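Local coordinates for putative uncharacterized protein (Bacteroides vulgatus, PDB 4F7A) that probably binds mucin O-glycans at the cell surface as a SusD-like outer membrane lipoprotein, at residues 272-284 with 367-379. Residues are numbered along the deposited sequence; the frame is centred on the assembly and turned at random. Where two conformers were deposited one is given.
Sequences NGYEDPRISIYYN and SFSQWGAGDASLY
Arg278 reaches across to Ser367, its NH1 giving a hydrogen bond to OG at 2.8 Å, close to the guanidinium plane but bent (139°). The chain turns at chi3 (-71°), which brings the guanidinium back side-on to Asp276: Arg278 NE meets Asp276 OD1 at 2.9 Å, nearly straight, while NH2 forms the salt bridge to OD2, each through a syn lone pair. The anti lone pair of OD1 takes Arg278 N, a capping bond that fixes the carboxylate at the turn. Phe368 CE1 lies over one guanidinium face, 3.6 Å from Arg278 CZ, with the planes inclined at 59°. A methionine in place of Arg278 would probably leave the buried Asp276 carboxylate without its countercharge and Ser367 OG without this donor. Tyr379 OH adds a weak bond to Asp276 OD2 and also bonds Gln426 NE2, while the OE1 of that amide accepts from Arg278 NH2. Apolar contact flanks this network where Pro277 CG sits 3.4 Å from Phe368 CE2. Tyr282, its OH bonded to Ile429 O, makes an edge-to-face (T-shaped) pair with the Trp371 five-membered ring, centroids 5.0 Å apart. The contact thus joins helix 279-282 and the link before it to the Schellman-terminated end of helix 356-371 and the loop that follows, against helix 416-431.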
loop_
_atom_site.group_PDB
_atom_site.type_symbol
_atom_site.label_atom_id
_atom_site.label_comp_id
_atom_site.label_asym_id
_atom_site.label_seq_id
_atom_site.Cartn_x
_atom_site.Cartn_y
_atom_site.Cartn_z
ATOM N N ASN A 272 -18.337 -10.093 5.084
ATOM C CA ASN A 272 -19.599 -10.809 5.335
ATOM C C ASN A 272 -19.725 -11.200 6.808
ATOM O O ASN A 272 -20.760 -10.982 7.425
ATOM C CB ASN A 272 -19.725 -12.091 4.502
ATOM C CG ASN A 272 -20.148 -11.820 3.066
ATOM O OD1 ASN A 272 -21.110 -11.096 2.836
ATOM N ND2 ASN A 272 -19.471 -12.461 2.100
ATOM N N GLY A 273 -18.695 -11.810 7.366
ATOM C CA GLY A 273 -18.792 -12.290 8.752
ATOM C C GLY A 273 -18.931 -11.174 9.782
ATOM O O GLY A 273 -19.632 -11.325 10.777
ATOM N N TYR A 274 -18.271 -10.053 9.533
ATOM C CA TYR A 274 -18.387 -8.874 10.397
ATOM C C TYR A 274 -19.671 -8.063 10.153
ATOM O O TYR A 274 -19.923 -7.074 10.839
ATOM C CB TYR A 274 -17.171 -7.973 10.197
ATOM C CG TYR A 274 -15.845 -8.447 10.764
ATOM C CD1 TYR A 274 -15.758 -9.536 11.628
ATOM C CD2 TYR A 274 -14.669 -7.773 10.459
ATOM C CE1 TYR A 274 -14.541 -9.941 12.142
ATOM C CE2 TYR A 274 -13.452 -8.165 10.962
ATOM C CZ TYR A 274 -13.398 -9.248 11.835
ATOM O OH TYR A 274 -12.212 -9.631 12.382
ATOM N N GLU A 275 -20.469 -8.465 9.154
ATOM C CA GLU A 275 -21.669 -7.731 8.737
ATOM C C GLU A 275 -21.306 -6.275 8.558
ATOM O O GLU A 275 -21.960 -5.373 9.075
ATOM C CB GLU A 275 -22.828 -7.940 9.739
ATOM C CG GLU A 275 -23.240 -9.416 9.805
ATOM C CD GLU A 275 -24.546 -9.668 10.566
ATOM O OE1 GLU A 275 -24.707 -9.153 11.684
ATOM O OE2 GLU A 275 -25.392 -10.413 10.051
ATOM N N ASP A 276 -20.226 -6.064 7.819
ATOM C CA ASP A 276 -19.564 -4.771 7.771
ATOM C C ASP A 276 -20.328 -3.859 6.818
ATOM O O ASP A 276 -20.537 -4.210 5.658
ATOM C CB ASP A 276 -18.119 -4.968 7.325
ATOM C CG ASP A 276 -17.251 -3.788 7.585
ATOM O OD1 ASP A 276 -17.609 -2.661 7.145
ATOM O OD2 ASP A 276 -16.177 -3.993 8.210
ATOM N N PRO A 277 -20.719 -2.662 7.295
ATOM C CA PRO A 277 -21.476 -1.768 6.410
ATOM C C PRO A 277 -20.667 -1.210 5.254
ATOM O O PRO A 277 -21.247 -0.586 4.353
ATOM C CB PRO A 277 -21.918 -0.632 7.325
ATOM C CG PRO A 277 -20.988 -0.641 8.429
ATOM C CD PRO A 277 -20.475 -2.060 8.610
ATOM N N ARG A 278 -19.343 -1.406 5.256
ATOM C CA ARG A 278 -18.556 -0.996 4.102
ATOM C C ARG A 278 -18.679 -1.992 2.924
ATOM O O ARG A 278 -18.258 -1.676 1.799
ATOM C CB ARG A 278 -17.092 -0.811 4.489
ATOM C CG ARG A 278 -16.836 0.368 5.418
ATOM C CD ARG A 278 -15.488 0.271 6.125
ATOM N NE ARG A 278 -15.429 -0.783 7.142
ATOM C CZ ARG A 278 -14.457 -0.876 8.063
ATOM N NH1 ARG A 278 -13.467 0.013 8.109
ATOM N NH2 ARG A 278 -14.470 -1.861 8.946
ATOM N N ILE A 279 -19.230 -3.183 3.173
ATOM C CA ILE A 279 -19.246 -4.233 2.155
ATOM C C ILE A 279 -19.897 -3.753 0.827
ATOM O O ILE A 279 -19.357 -3.992 -0.251
ATOM C CB ILE A 279 -19.882 -5.549 2.695
ATOM C CG1 ILE A 279 -19.536 -6.730 1.774
ATOM C CG2 ILE A 279 -21.385 -5.417 2.890
ATOM C CD1 ILE A 279 -19.866 -8.133 2.358
ATOM N N SER A 280 -21.030 -3.060 0.909
ATOM C CA SER A 280 -21.777 -2.664 -0.301
ATOM C C SER A 280 -21.220 -1.365 -0.886
ATOM O O SER A 280 -21.545 -0.988 -2.002
ATOM C CB SER A 280 -23.276 -2.486 -0.021
ATOM O OG SER A 280 -23.553 -1.368 0.806
ATOM N N ILE A 281 -20.379 -0.685 -0.109
ATOM C CA ILE A 281 -19.655 0.501 -0.581
ATOM C C ILE A 281 -18.447 0.095 -1.423
ATOM O O ILE A 281 -18.201 0.639 -2.510
ATOM C CB ILE A 281 -19.205 1.392 0.588
ATOM C CG1 ILE A 281 -20.420 1.869 1.397
ATOM C CG2 ILE A 281 -18.400 2.620 0.052
ATOM C CD1 ILE A 281 -20.024 2.592 2.762
ATOM N N TYR A 282 -17.735 -0.912 -0.943
ATOM C CA TYR A 282 -16.585 -1.441 -1.658
ATOM C C TYR A 282 -16.946 -2.292 -2.892
ATOM O O TYR A 282 -16.289 -2.178 -3.925
ATOM C CB TYR A 282 -15.751 -2.301 -0.722
ATOM C CG TYR A 282 -14.969 -1.604 0.398
ATOM C CD1 TYR A 282 -15.243 -0.301 0.805
ATOM C CD2 TYR A 282 -14.012 -2.314 1.121
ATOM C CE1 TYR A 282 -14.528 0.306 1.832
ATOM C CE2 TYR A 282 -13.321 -1.728 2.165
ATOM C CZ TYR A 282 -13.560 -0.405 2.504
ATOM O OH TYR A 282 -12.866 0.187 3.533
ATOM N N TYR A 283 -17.930 -3.169 -2.746
ATOM C CA TYR A 283 -18.265 -4.163 -3.762
ATOM C C TYR A 283 -19.772 -4.228 -4.008
ATOM O O TYR A 283 -20.574 -3.627 -3.284
ATOM C CB TYR A 283 -17.751 -5.545 -3.354
ATOM C CG TYR A 283 -16.237 -5.601 -3.166
ATOM C CD1 TYR A 283 -15.386 -5.802 -4.244
ATOM C CD2 TYR A 283 -15.674 -5.456 -1.912
ATOM C CE1 TYR A 283 -13.993 -5.826 -4.067
ATOM C CE2 TYR A 283 -14.286 -5.519 -1.722
ATOM C CZ TYR A 283 -13.460 -5.704 -2.792
ATOM O OH TYR A 283 -12.091 -5.765 -2.587
ATOM N N ASN A 284 -20.137 -4.971 -5.043
ATOM C CA ASN A 284 -21.533 -5.244 -5.388
ATOM C C ASN A 284 -21.816 -6.725 -5.136
ATOM O O ASN A 284 -20.896 -7.550 -5.208
ATOM C CB ASN A 284 -21.786 -4.961 -6.870
ATOM C CG ASN A 284 -21.745 -3.468 -7.223
ATOM O OD1 ASN A 284 -21.847 -2.609 -6.351
ATOM N ND2 ASN A 284 -21.585 -3.166 -8.519
ATOM N N SER A 367 -12.571 5.344 9.516
ATOM C CA SER A 367 -12.777 4.632 8.270
ATOM C C SER A 367 -14.254 4.637 7.846
ATOM O O SER A 367 -14.584 4.936 6.704
ATOM C CB SER A 367 -12.257 3.207 8.386
ATOM O OG SER A 367 -12.525 2.492 7.207
ATOM N N PHE A 368 -15.152 4.345 8.780
ATOM C CA PHE A 368 -16.578 4.424 8.480
ATOM C C PHE A 368 -16.958 5.809 7.932
ATOM O O PHE A 368 -17.683 5.905 6.941
ATOM C CB PHE A 368 -17.407 4.180 9.737
ATOM C CG PHE A 368 -17.706 2.730 10.030
ATOM C CD1 PHE A 368 -16.743 1.739 9.884
ATOM C CD2 PHE A 368 -18.972 2.367 10.509
ATOM C CE1 PHE A 368 -17.035 0.411 10.196
ATOM C CE2 PHE A 368 -19.264 1.049 10.814
ATOM C CZ PHE A 368 -18.270 0.076 10.677
ATOM N N SER A 369 -16.476 6.865 8.590
ATOM C CA SER A 369 -16.753 8.230 8.162
ATOM C C SER A 369 -16.186 8.551 6.769
ATOM O O SER A 369 -16.831 9.228 5.987
ATOM C CB SER A 369 -16.217 9.233 9.183
ATOM O OG SER A 369 -16.908 9.100 10.409
ATOM N N GLN A 370 -14.978 8.079 6.474
ATOM C CA GLN A 370 -14.360 8.262 5.153
ATOM C C GLN A 370 -15.310 7.808 4.042
ATOM O O GLN A 370 -15.406 8.448 3.007
ATOM C CB GLN A 370 -13.098 7.410 5.072
ATOM C CG GLN A 370 -12.337 7.486 3.775
ATOM C CD GLN A 370 -11.147 6.562 3.720
ATOM O OE1 GLN A 370 -10.550 6.247 4.743
ATOM N NE2 GLN A 370 -10.801 6.113 2.526
ATOM N N TRP A 371 -15.945 6.662 4.259
ATOM C CA TRP A 371 -16.739 5.970 3.244
ATOM C C TRP A 371 -18.221 6.271 3.323
ATOM O O TRP A 371 -18.970 5.841 2.468
ATOM C CB TRP A 371 -16.502 4.453 3.346
ATOM C CG TRP A 371 -15.114 4.074 2.974
ATOM C CD1 TRP A 371 -14.117 3.664 3.808
ATOM C CD2 TRP A 371 -14.543 4.125 1.665
ATOM N NE1 TRP A 371 -12.968 3.452 3.103
ATOM C CE2 TRP A 371 -13.196 3.726 1.783
ATOM C CE3 TRP A 371 -15.031 4.486 0.406
ATOM C CZ2 TRP A 371 -12.336 3.641 0.684
ATOM C CZ3 TRP A 371 -14.168 4.403 -0.690
ATOM C CH2 TRP A 371 -12.833 3.979 -0.530
ATOM N N GLY A 372 -18.651 7.005 4.339
ATOM C CA GLY A 372 -20.081 7.315 4.533
ATOM C C GLY A 372 -20.859 6.129 5.101
ATOM O O GLY A 372 -22.061 5.981 4.847
ATOM N N ALA A 373 -20.188 5.294 5.879
ATOM C CA ALA A 373 -20.797 4.060 6.396
ATOM C C ALA A 373 -21.514 4.266 7.726
ATOM O O ALA A 373 -22.090 3.324 8.287
ATOM C CB ALA A 373 -19.728 2.959 6.520
ATOM N N GLY A 374 -21.493 5.500 8.225
ATOM C CA GLY A 374 -22.205 5.839 9.452
ATOM C C GLY A 374 -21.330 5.709 10.689
ATOM O O GLY A 374 -20.093 5.876 10.642
ATOM N N ASP A 375 -21.990 5.450 11.811
ATOM C CA ASP A 375 -21.336 5.378 13.110
ATOM C C ASP A 375 -20.896 3.924 13.390
ATOM O O ASP A 375 -21.601 2.964 13.055
ATOM C CB ASP A 375 -22.294 5.877 14.203
ATOM C CG ASP A 375 -21.651 5.915 15.568
ATOM O OD1 ASP A 375 -20.975 6.927 15.886
ATOM O OD2 ASP A 375 -21.834 4.923 16.337
ATOM N N ALA A 376 -19.726 3.770 14.001
ATOM C CA ALA A 376 -19.132 2.425 14.222
ATOM C C ALA A 376 -19.359 1.863 15.642
ATOM O O ALA A 376 -18.862 0.788 15.972
ATOM C CB ALA A 376 -17.622 2.465 13.909
ATOM N N SER A 377 -20.099 2.573 16.486
ATOM C CA SER A 377 -20.225 2.163 17.875
ATOM C C SER A 377 -20.777 0.732 18.042
ATOM O O SER A 377 -20.249 -0.047 18.827
ATOM C CB SER A 377 -21.074 3.163 18.689
ATOM O OG SER A 377 -20.512 4.479 18.656
ATOM N N LEU A 378 -21.841 0.410 17.322
ATOM C CA LEU A 378 -22.478 -0.909 17.431
ATOM C C LEU A 378 -21.537 -1.977 16.847
ATOM O O LEU A 378 -21.320 -3.017 17.445
ATOM C CB LEU A 378 -23.815 -0.906 16.702
ATOM C CG LEU A 378 -24.703 -2.130 16.998
ATOM C CD1 LEU A 378 -24.868 -2.333 18.504
ATOM C CD2 LEU A 378 -26.035 -1.985 16.326
ATOM N N TYR A 379 -20.918 -1.676 15.713
ATOM C CA TYR A 379 -19.966 -2.595 15.091
ATOM C C TYR A 379 -18.807 -2.923 16.024
ATOM O O TYR A 379 -18.368 -4.076 16.095
ATOM C CB TYR A 379 -19.450 -1.965 13.805
ATOM C CG TYR A 379 -18.388 -2.702 13.039
ATOM C CD1 TYR A 379 -18.730 -3.593 12.040
ATOM C CD2 TYR A 379 -17.048 -2.412 13.222
ATOM C CE1 TYR A 379 -17.772 -4.238 11.288
ATOM C CE2 TYR A 379 -16.069 -3.048 12.458
ATOM C CZ TYR A 379 -16.427 -3.964 11.499
ATOM O OH TYR A 379 -15.465 -4.601 10.721
#